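Local coordinates for protein Stk_08120 (Sulfolobus tokodaii str. 7, PDB 2EJX) that probably binds and carries fatty acids, as a member of a thermoacidophile-specific family related to the Bet v 1-like proteins, at residues K6-I11 / Q97-H102; I11-D16 / N125-I130. One frame throughout, in Å; residues are numbered along the deposited sequence.

Interaction 1: residues K6-I11 / Q97-H102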
ATOM      1  N   LYS A   6      -4.921  -0.222 -14.096  1.00 40.35           N
ATOM      2  CA  LYS A   6      -4.203  -0.632 -12.853  1.00 38.86           C
ATOM      3  C   LYS A   6      -2.722  -0.300 -12.956  1.00 37.68           C
ATOM      4  O   LYS A   6      -2.167  -0.286 -14.069  1.00 38.02           O
ATOM      5  CB  LYS A   6      -4.406  -2.120 -12.578  1.00 39.63           C
ATOM      6  CG  LYS A   6      -4.069  -3.085 -13.723  1.00 41.02           C
ATOM      7  CD  LYS A   6      -4.550  -4.491 -13.395  1.00 41.25           C
ATOM      8  CE  LYS A   6      -3.670  -5.564 -14.030  1.00 44.96           C
ATOM      9  NZ  LYS A   6      -4.061  -5.931 -15.435  1.00 48.46           N
ATOM     10  N   VAL A   7      -2.099  -0.021 -11.804  1.00 34.10           N
ATOM     11  CA  VAL A   7      -0.663   0.272 -11.695  1.00 32.96           C
ATOM     12  C   VAL A   7      -0.132  -0.903 -10.891  1.00 31.48           C
ATOM     13  O   VAL A   7      -0.773  -1.307  -9.920  1.00 31.19           O
ATOM     14  CB  VAL A   7      -0.397   1.591 -10.904  1.00 32.92           C
ATOM     15  CG1 VAL A   7       1.118   1.898 -10.817  1.00 33.18           C
ATOM     16  CG2 VAL A   7      -1.115   2.760 -11.563  1.00 34.85           C
ATOM     17  N   GLU A   8       0.993  -1.484 -11.304  1.00 30.00           N
ATOM     18  CA  GLU A   8       1.547  -2.576 -10.506  1.00 29.39           C
ATOM     19  C   GLU A   8       3.057  -2.608 -10.453  1.00 26.67           C
ATOM     20  O   GLU A   8       3.724  -1.892 -11.186  1.00 26.74           O
ATOM     21  CB  GLU A   8       1.018  -3.919 -10.988  1.00 30.21           C
ATOM     22  CG  GLU A   8       1.297  -4.257 -12.394  1.00 35.38           C
ATOM     23  CD  GLU A   8       0.438  -5.430 -12.818  1.00 40.58           C
ATOM     24  OE1 GLU A   8       0.504  -6.500 -12.157  1.00 42.79           O
ATOM     25  OE2 GLU A   8      -0.322  -5.273 -13.796  1.00 45.45           O
ATOM     26  N   LYS A   9       3.579  -3.483  -9.602  1.00 25.09           N
ATOM     27  CA  LYS A   9       5.004  -3.543  -9.350  1.00 22.54           C
ATOM     28  C   LYS A   9       5.304  -4.883  -8.728  1.00 22.33           C
ATOM     29  O   LYS A   9       4.649  -5.277  -7.778  1.00 22.08           O
ATOM     30  CB  LYS A   9       5.417  -2.401  -8.372  1.00 24.14           C
ATOM     31  CG  LYS A   9       6.965  -2.336  -8.122  1.00 22.90           C
ATOM     32  CD  LYS A   9       7.630  -1.584  -9.291  1.00 24.79           C
ATOM     33  CE  LYS A   9       9.153  -1.684  -9.241  1.00 26.37           C
ATOM     34  NZ  LYS A   9       9.663  -1.016 -10.489  1.00 28.32           N
ATOM     35  N   GLU A  10       6.337  -5.563  -9.236  1.00 21.77           N
ATOM     36  CA  GLU A  10       6.838  -6.775  -8.650  1.00 21.52           C
ATOM     37  C   GLU A  10       7.907  -6.351  -7.688  1.00 22.56           C
ATOM     38  O   GLU A  10       8.670  -5.430  -8.002  1.00 23.42           O
ATOM     39  CB  GLU A  10       7.475  -7.649  -9.746  1.00 22.51           C
ATOM     40  CG  GLU A  10       8.117  -8.890  -9.208  1.00 24.04           C
ATOM     41  CD  GLU A  10       8.581  -9.820 -10.301  1.00 29.93           C
ATOM     42  OE1 GLU A  10       9.747  -9.708 -10.695  1.00 31.04           O
ATOM     43  OE2 GLU A  10       7.764 -10.644 -10.769  1.00 31.26           O
ATOM     44  N   ILE A  11       7.921  -6.978  -6.508  1.00 21.84           N
ATOM     45  CA  ILE A  11       8.957  -6.743  -5.518  1.00 22.42           C
ATOM     46  C   ILE A  11       9.604  -8.061  -5.175  1.00 23.29           C
ATOM     47  O   ILE A  11       8.913  -9.042  -4.839  1.00 23.36           O
ATOM     48  CB  ILE A  11       8.358  -6.109  -4.249  1.00 22.08           C
ATOM     49  CG1 ILE A  11       7.729  -4.747  -4.599  1.00 24.42           C
ATOM     50  CG2 ILE A  11       9.450  -5.980  -3.087  1.00 23.48           C
ATOM     51  CD1 ILE A  11       7.352  -3.884  -3.411  1.00 25.80           C
ATOM     52  N   GLN A  97       3.572  -9.260  -5.656  1.00 24.69           N
ATOM     53  CA  GLN A  97       3.046  -8.286  -6.617  1.00 24.49           C
ATOM     54  C   GLN A  97       2.118  -7.339  -5.905  1.00 23.49           C
ATOM     55  O   GLN A  97       1.291  -7.778  -5.109  1.00 23.20           O
ATOM     56  CB  GLN A  97       2.276  -9.036  -7.755  1.00 25.69           C
ATOM     57  CG  GLN A  97       1.992  -8.192  -9.033  1.00 27.02           C
ATOM     58  CD  GLN A  97       3.198  -7.874  -9.936  1.00 30.26           C
ATOM     59  OE1 GLN A  97       3.146  -6.951 -10.759  1.00 33.51           O
ATOM     60  NE2 GLN A  97       4.254  -8.630  -9.802  1.00 29.39           N
ATOM     61  N   ILE A  98       2.215  -6.055  -6.242  1.00 22.87           N
ATOM     62  CA  ILE A  98       1.299  -5.014  -5.760  1.00 23.48           C
ATOM     63  C   ILE A  98       0.553  -4.495  -6.977  1.00 24.60           C
ATOM     64  O   ILE A  98       1.187  -4.162  -7.996  1.00 25.32           O
ATOM     65  CB  ILE A  98       2.063  -3.847  -5.079  1.00 22.97           C
ATOM     66  CG1 ILE A  98       2.942  -4.414  -3.939  1.00 22.66           C
ATOM     67  CG2 ILE A  98       1.096  -2.740  -4.631  1.00 23.11           C
ATOM     68  CD1 ILE A  98       3.698  -3.345  -3.127  1.00 24.54           C
ATOM     69  N   ILE A  99      -0.778  -4.493  -6.876  1.00 24.74           N
ATOM     70  CA  ILE A  99      -1.614  -4.011  -7.961  1.00 25.50           C
ATOM     71  C   ILE A  99      -2.599  -3.019  -7.345  1.00 25.16           C
ATOM     72  O   ILE A  99      -3.357  -3.392  -6.456  1.00 24.90           O
ATOM     73  CB  ILE A  99      -2.464  -5.143  -8.610  1.00 25.81           C
ATOM     74  CG1 ILE A  99      -1.582  -6.308  -9.068  1.00 27.78           C
ATOM     75  CG2 ILE A  99      -3.262  -4.603  -9.788  1.00 26.08           C
ATOM     76  CD1 ILE A  99      -1.649  -7.514  -8.102  1.00 30.02           C
ATOM     77  N   LEU A 100      -2.607  -1.786  -7.843  1.00 24.82           N
ATOM     78  CA  LEU A 100      -3.592  -0.782  -7.459  1.00 26.21           C
ATOM     79  C   LEU A 100      -4.588  -0.535  -8.594  1.00 27.34           C
ATOM     80  O   LEU A 100      -4.186  -0.119  -9.706  1.00 26.05           O
ATOM     81  CB  LEU A 100      -2.922   0.548  -7.110  1.00 24.56           C
ATOM     82  CG  LEU A 100      -3.869   1.651  -6.599  1.00 26.68           C
ATOM     83  CD1 LEU A 100      -4.608   1.278  -5.303  1.00 26.81           C
ATOM     84  CD2 LEU A 100      -3.092   2.989  -6.416  1.00 28.67           C
ATOM     85  N   GLU A 101      -5.868  -0.785  -8.321  1.00 27.95           N
ATOM     86  CA  GLU A 101      -6.905  -0.550  -9.326  1.00 31.23           C
ATOM     87  C   GLU A 101      -7.883   0.511  -8.809  1.00 30.62           C
ATOM     88  O   GLU A 101      -8.575   0.297  -7.818  1.00 31.77           O
ATOM     89  CB  GLU A 101      -7.629  -1.854  -9.676  1.00 31.77           C
ATOM     90  CG  GLU A 101      -6.767  -2.932 -10.304  1.00 35.36           C
ATOM     91  CD  GLU A 101      -7.512  -4.248 -10.545  1.00 36.37           C
ATOM     92  OE1 GLU A 101      -8.715  -4.322 -10.201  1.00 40.64           O
ATOM     93  OE2 GLU A 101      -6.866  -5.229 -11.025  1.00 42.60           O
ATOM     94  N   HIS A 102      -7.917   1.666  -9.471  1.00 29.81           N
ATOM     95  CA  HIS A 102      -8.702   2.800  -9.024  1.00 30.41           C
ATOM     96  C   HIS A 102      -9.833   3.057 -10.039  1.00 31.10           C
ATOM     97  O   HIS A 102      -9.595   2.971 -11.230  1.00 30.93           O
ATOM     98  CB  HIS A 102      -7.773   4.005  -8.924  1.00 31.01           C
ATOM     99  CG  HIS A 102      -8.379   5.190  -8.244  1.00 31.83           C
ATOM    100  ND1 HIS A 102      -8.639   5.219  -6.886  1.00 32.51           N
ATOM    101  CD2 HIS A 102      -8.766   6.396  -8.729  1.00 30.03           C
ATOM    102  CE1 HIS A 102      -9.181   6.382  -6.566  1.00 32.56           C
ATOM    103  NE2 HIS A 102      -9.267   7.114  -7.666  1.00 31.54           N
TER

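Interaction 2: residues I11-D16 / N125-I130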
ATOM      1  N   ILE A  11       7.921  -6.978  -6.508  1.00 21.84           N
ATOM      2  CA  ILE A  11       8.957  -6.743  -5.518  1.00 22.42           C
ATOM      3  C   ILE A  11       9.604  -8.061  -5.175  1.00 23.29           C
ATOM      4  O   ILE A  11       8.913  -9.042  -4.839  1.00 23.36           O
ATOM      5  CB  ILE A  11       8.358  -6.109  -4.249  1.00 22.08           C
ATOM      6  CG1 ILE A  11       7.729  -4.747  -4.599  1.00 24.42           C
ATOM      7  CG2 ILE A  11       9.450  -5.980  -3.087  1.00 23.48           C
ATOM      8  CD1 ILE A  11       7.352  -3.884  -3.411  1.00 25.80           C
ATOM      9  N   LYS A  12      10.940  -8.056  -5.190  1.00 23.89           N
ATOM     10  CA  LYS A  12      11.765  -9.177  -4.792  1.00 25.04           C
ATOM     11  C   LYS A  12      12.301  -8.935  -3.380  1.00 25.13           C
ATOM     12  O   LYS A  12      12.759  -7.830  -3.069  1.00 24.46           O
ATOM     13  CB  LYS A  12      12.928  -9.322  -5.778  1.00 25.60           C
ATOM     14  CG  LYS A  12      12.469  -9.672  -7.208  1.00 28.68           C
ATOM     15  CD  LYS A  12      12.484 -11.218  -7.337  1.00 31.58           C
ATOM     16  CE  LYS A  12      11.878 -11.725  -8.626  1.00 33.09           C
ATOM     17  NZ  LYS A  12      11.593 -13.214  -8.506  1.00 32.06           N
ATOM     18  N   THR A  13      12.256  -9.960  -2.536  1.00 25.64           N
ATOM     19  CA  THR A  13      12.703  -9.822  -1.150  1.00 26.78           C
ATOM     20  C   THR A  13      13.436 -11.060  -0.648  1.00 26.06           C
ATOM     21  O   THR A  13      13.102 -12.184  -1.006  1.00 26.40           O
ATOM     22  CB  THR A  13      11.504  -9.496  -0.188  1.00 27.03           C
ATOM     23  OG1 THR A  13      11.945  -9.421   1.177  1.00 28.20           O
ATOM     24  CG2 THR A  13      10.434 -10.580  -0.264  1.00 29.20           C
ATOM     25  N   ASN A  14      14.485 -10.828   0.138  1.00 27.79           N
ATOM     26  CA  ASN A  14      15.143 -11.863   0.915  1.00 27.62           C
ATOM     27  C   ASN A  14      14.656 -11.931   2.353  1.00 27.51           C
ATOM     28  O   ASN A  14      15.211 -12.683   3.173  1.00 27.17           O
ATOM     29  CB  ASN A  14      16.640 -11.579   0.944  1.00 29.27           C
ATOM     30  CG  ASN A  14      17.323 -11.912  -0.352  1.00 32.62           C
ATOM     31  OD1 ASN A  14      16.831 -12.723  -1.143  1.00 38.80           O
ATOM     32  ND2 ASN A  14      18.507 -11.343  -0.545  1.00 37.50           N
ATOM     33  N   GLN A  15      13.663 -11.115   2.707  1.00 26.90           N
ATOM     34  CA  GLN A  15      13.116 -11.161   4.054  1.00 27.83           C
ATOM     35  C   GLN A  15      12.099 -12.299   4.091  1.00 28.57           C
ATOM     36  O   GLN A  15      11.669 -12.768   3.022  1.00 30.34           O
ATOM     37  CB  GLN A  15      12.449  -9.814   4.424  1.00 27.57           C
ATOM     38  CG  GLN A  15      13.371  -8.703   4.866  1.00 30.40           C
ATOM     39  CD  GLN A  15      13.723  -8.824   6.329  1.00 34.58           C
ATOM     40  OE1 GLN A  15      13.148  -9.629   7.044  1.00 37.34           O
ATOM     41  NE2 GLN A  15      14.683  -8.037   6.773  1.00 38.94           N
ATOM     42  N   ASP A  16      11.722 -12.763   5.277  1.00 27.78           N
ATOM     43  CA  ASP A  16      10.742 -13.841   5.377  1.00 29.79           C
ATOM     44  C   ASP A  16       9.465 -13.328   4.733  1.00 28.82           C
ATOM     45  O   ASP A  16       8.882 -12.346   5.196  1.00 26.62           O
ATOM     46  CB  ASP A  16      10.478 -14.241   6.833  1.00 30.57           C
ATOM     47  CG  ASP A  16       9.403 -15.317   6.969  1.00 35.31           C
ATOM     48  OD1 ASP A  16       8.230 -15.077   6.628  1.00 34.59           O
ATOM     49  OD2 ASP A  16       9.723 -16.428   7.439  1.00 40.00           O
ATOM     50  N   ASN A 125      14.117  -0.496  -2.055  1.00 23.63           N
ATOM     51  CA  ASN A 125      14.510  -0.431  -0.651  1.00 22.46           C
ATOM     52  C   ASN A 125      13.785  -1.425   0.282  1.00 22.71           C
ATOM     53  O   ASN A 125      13.842  -1.311   1.497  1.00 21.31           O
ATOM     54  CB  ASN A 125      14.314   1.008  -0.154  1.00 23.67           C
ATOM     55  CG  ASN A 125      15.226   1.993  -0.907  1.00 24.32           C
ATOM     56  OD1 ASN A 125      16.475   2.012  -0.690  1.00 24.88           O
ATOM     57  ND2 ASN A 125      14.634   2.762  -1.823  1.00 23.72           N
ATOM     58  N   ILE A 126      13.127  -2.422  -0.293  1.00 21.20           N
ATOM     59  CA  ILE A 126      12.145  -3.207   0.508  1.00 21.21           C
ATOM     60  C   ILE A 126      12.768  -3.888   1.704  1.00 21.19           C
ATOM     61  O   ILE A 126      12.225  -3.837   2.810  1.00 20.26           O
ATOM     62  CB  ILE A 126      11.382  -4.268  -0.384  1.00 20.10           C
ATOM     63  CG1 ILE A 126      10.305  -4.990   0.404  1.00 21.00           C
ATOM     64  CG2 ILE A 126      12.368  -5.209  -1.031  1.00 20.87           C
ATOM     65  CD1 ILE A 126       9.183  -4.097   0.945  1.00 21.62           C
ATOM     66  N   ASP A 127      13.943  -4.483   1.530  1.00 21.61           N
ATOM     67  CA  ASP A 127      14.473  -5.272   2.651  1.00 22.16           C
ATOM     68  C   ASP A 127      14.959  -4.411   3.860  1.00 21.47           C
ATOM     69  O   ASP A 127      14.822  -4.856   5.020  1.00 22.61           O
ATOM     70  CB  ASP A 127      15.536  -6.230   2.151  1.00 24.04           C
ATOM     71  CG  ASP A 127      14.920  -7.438   1.455  1.00 25.40           C
ATOM     72  OD1 ASP A 127      13.667  -7.562   1.411  1.00 31.43           O
ATOM     73  OD2 ASP A 127      15.695  -8.301   1.012  1.00 33.18           O
ATOM     74  N   GLU A 128      15.506  -3.222   3.557  1.00 22.78           N
ATOM     75  CA  GLU A 128      15.917  -2.211   4.556  1.00 22.64           C
ATOM     76  C   GLU A 128      14.675  -1.626   5.227  1.00 22.83           C
ATOM     77  O   GLU A 128      14.622  -1.504   6.437  1.00 22.07           O
ATOM     78  CB  GLU A 128      16.752  -1.076   3.923  1.00 24.35           C
ATOM     79  CG  GLU A 128      18.082  -1.535   3.218  1.00 28.94           C
ATOM     80  CD  GLU A 128      17.995  -1.889   1.687  1.00 38.06           C
ATOM     81  OE1 GLU A 128      16.913  -2.221   1.128  1.00 36.07           O
ATOM     82  OE2 GLU A 128      19.061  -1.815   1.009  1.00 42.20           O
ATOM     83  N   ILE A 129      13.642  -1.335   4.436  1.00 21.88           N
ATOM     84  CA  ILE A 129      12.376  -0.822   5.047  1.00 21.09           C
ATOM     85  C   ILE A 129      11.781  -1.887   6.033  1.00 20.75           C
ATOM     86  O   ILE A 129      11.397  -1.602   7.187  1.00 20.92           O
ATOM     87  CB  ILE A 129      11.390  -0.462   3.932  1.00 19.30           C
ATOM     88  CG1 ILE A 129      11.852   0.839   3.229  1.00 22.83           C
ATOM     89  CG2 ILE A 129       9.942  -0.369   4.548  1.00 19.20           C
ATOM     90  CD1 ILE A 129      11.219   1.066   1.839  1.00 25.14           C
ATOM     91  N   ILE A 130      11.719  -3.135   5.599  1.00 19.42           N
ATOM     92  CA  ILE A 130      11.104  -4.189   6.389  1.00 20.06           C
ATOM     93  C   ILE A 130      11.965  -4.549   7.581  1.00 20.30           C
ATOM     94  O   ILE A 130      11.445  -4.876   8.630  1.00 21.07           O
ATOM     95  CB  ILE A 130      10.855  -5.456   5.546  1.00 18.54           C
ATOM     96  CG1 ILE A 130       9.823  -5.193   4.406  1.00 20.78           C
ATOM     97  CG2 ILE A 130      10.482  -6.695   6.484  1.00 21.29           C
ATOM     98  CD1 ILE A 130       8.292  -5.032   4.884  1.00 18.90           C
TER

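Interaction 1: residues K6-I11 / Q97-H102
V7 and L100 face each other as a hydrogen-bonded antiparallel pair, and K9 with I98 repeats the pattern two residues on. This is the pairing of strand 7-12, outermost within this chain, with strand 95-102 in the antiparallel sheet. Each of the two pairs is joined by two reciprocal backbone bonds. The shortest runs from L100 N to V7 O at 2.8 Å. That from K9 N to I98 O is bent to 141° at the hydrogen, although its donor lies in the carbonyl plane.

Apolar contact is modest. On the face of V7, K9, I98 and L100, which helix 105-137 covers, I11 CD1 meets I98 CD1 obliquely at 3.7 Å.

On the face of E8, E10, Q97 and I99, chains run alongside or across one another. E8 CG sits between its own backbone N and carbonyl carbon (chi1 59°), bringing OE1 beside I99 CG1 at 3.7 Å. Q97 crosses E10 at about a right angle. K6 lies alongside E101, its CB 3.4 Å from E101 CG.

The charged ends of K9 and E10 have partners outside the pair: D120 of helix 105-137 and K91 of strand 82-92. The backbone bonds therefore join the strands, while these two charges link strand 7-12 to its surroundings.

Interaction 2: residues I11-D16 / N125-I130
An ST turn at T13, just past the end of strand 7-12, is gripped by D127 of the long helix 105-137. The carboxylate of D127 straddles the turn as a two-pronged acceptor. Its OD1 receives the hydroxyl proton of T13 OG1 over a short 2.5 Å, while OD2 takes the backbone N of N14 at 2.9 Å, with 158° at the hydrogen. Both oxygens use their syn lone pairs, so the two bonds hold the carboxylate against rotation. T13 OG1 stands opposite its own backbone N (chi1 177°), on the carbonyl side, where it also accepts from Q15 N at 2.9 Å; the hydroxyl thus passes the grip of D127 on to the turn. With an alanine here instead of D127, the N14 backbone N-H and the T13 hydroxyl would probably lose the carboxylate they share, and the turn would be freer to move against the helix.

Van der Waals contacts flank these bonds: I11 on one side, the aliphatic part of Q15 on the other. I11 CG2 packs on I126, 3.7 Å from its CG2, and the same I126 methyl comes to 3.3 Å from K12 O. Q15 and I130 run alongside in opposing senses, Q15 CG 3.9 Å from I130 CG2; the amide oxygen of Q15 bonds to R134 farther along the helix.

The link then enters helix 17-24, which D16 caps through OD1 to the backbone N of D18 and V19. V20 of that helix touches T13, Q15 and I130, so sheet edge, short helix and long helix converge here.

In the fold
Interactions 1 and 2 have centres about 17 Å apart and follow one another along the N-terminal part of the chain, sharing I11 of strand 7-12. In interaction 1 that strand, outermost in the antiparallel sheet within this chain, pairs with strand 95-102; in interaction 2 its end and the loop after it meet helix 105-137, which follows strand 95-102 in sequence. The partners therefore alternate along the chain: strand, loop, neighbouring strand, long helix. An antiparallel sheet packed on a long C-terminal helix, with two short helices after the first strand, is consistent with the helix-grip fold of Bet v 1-like proteins. Together the contacts fasten the N-terminal segment to the last strand and the last helix.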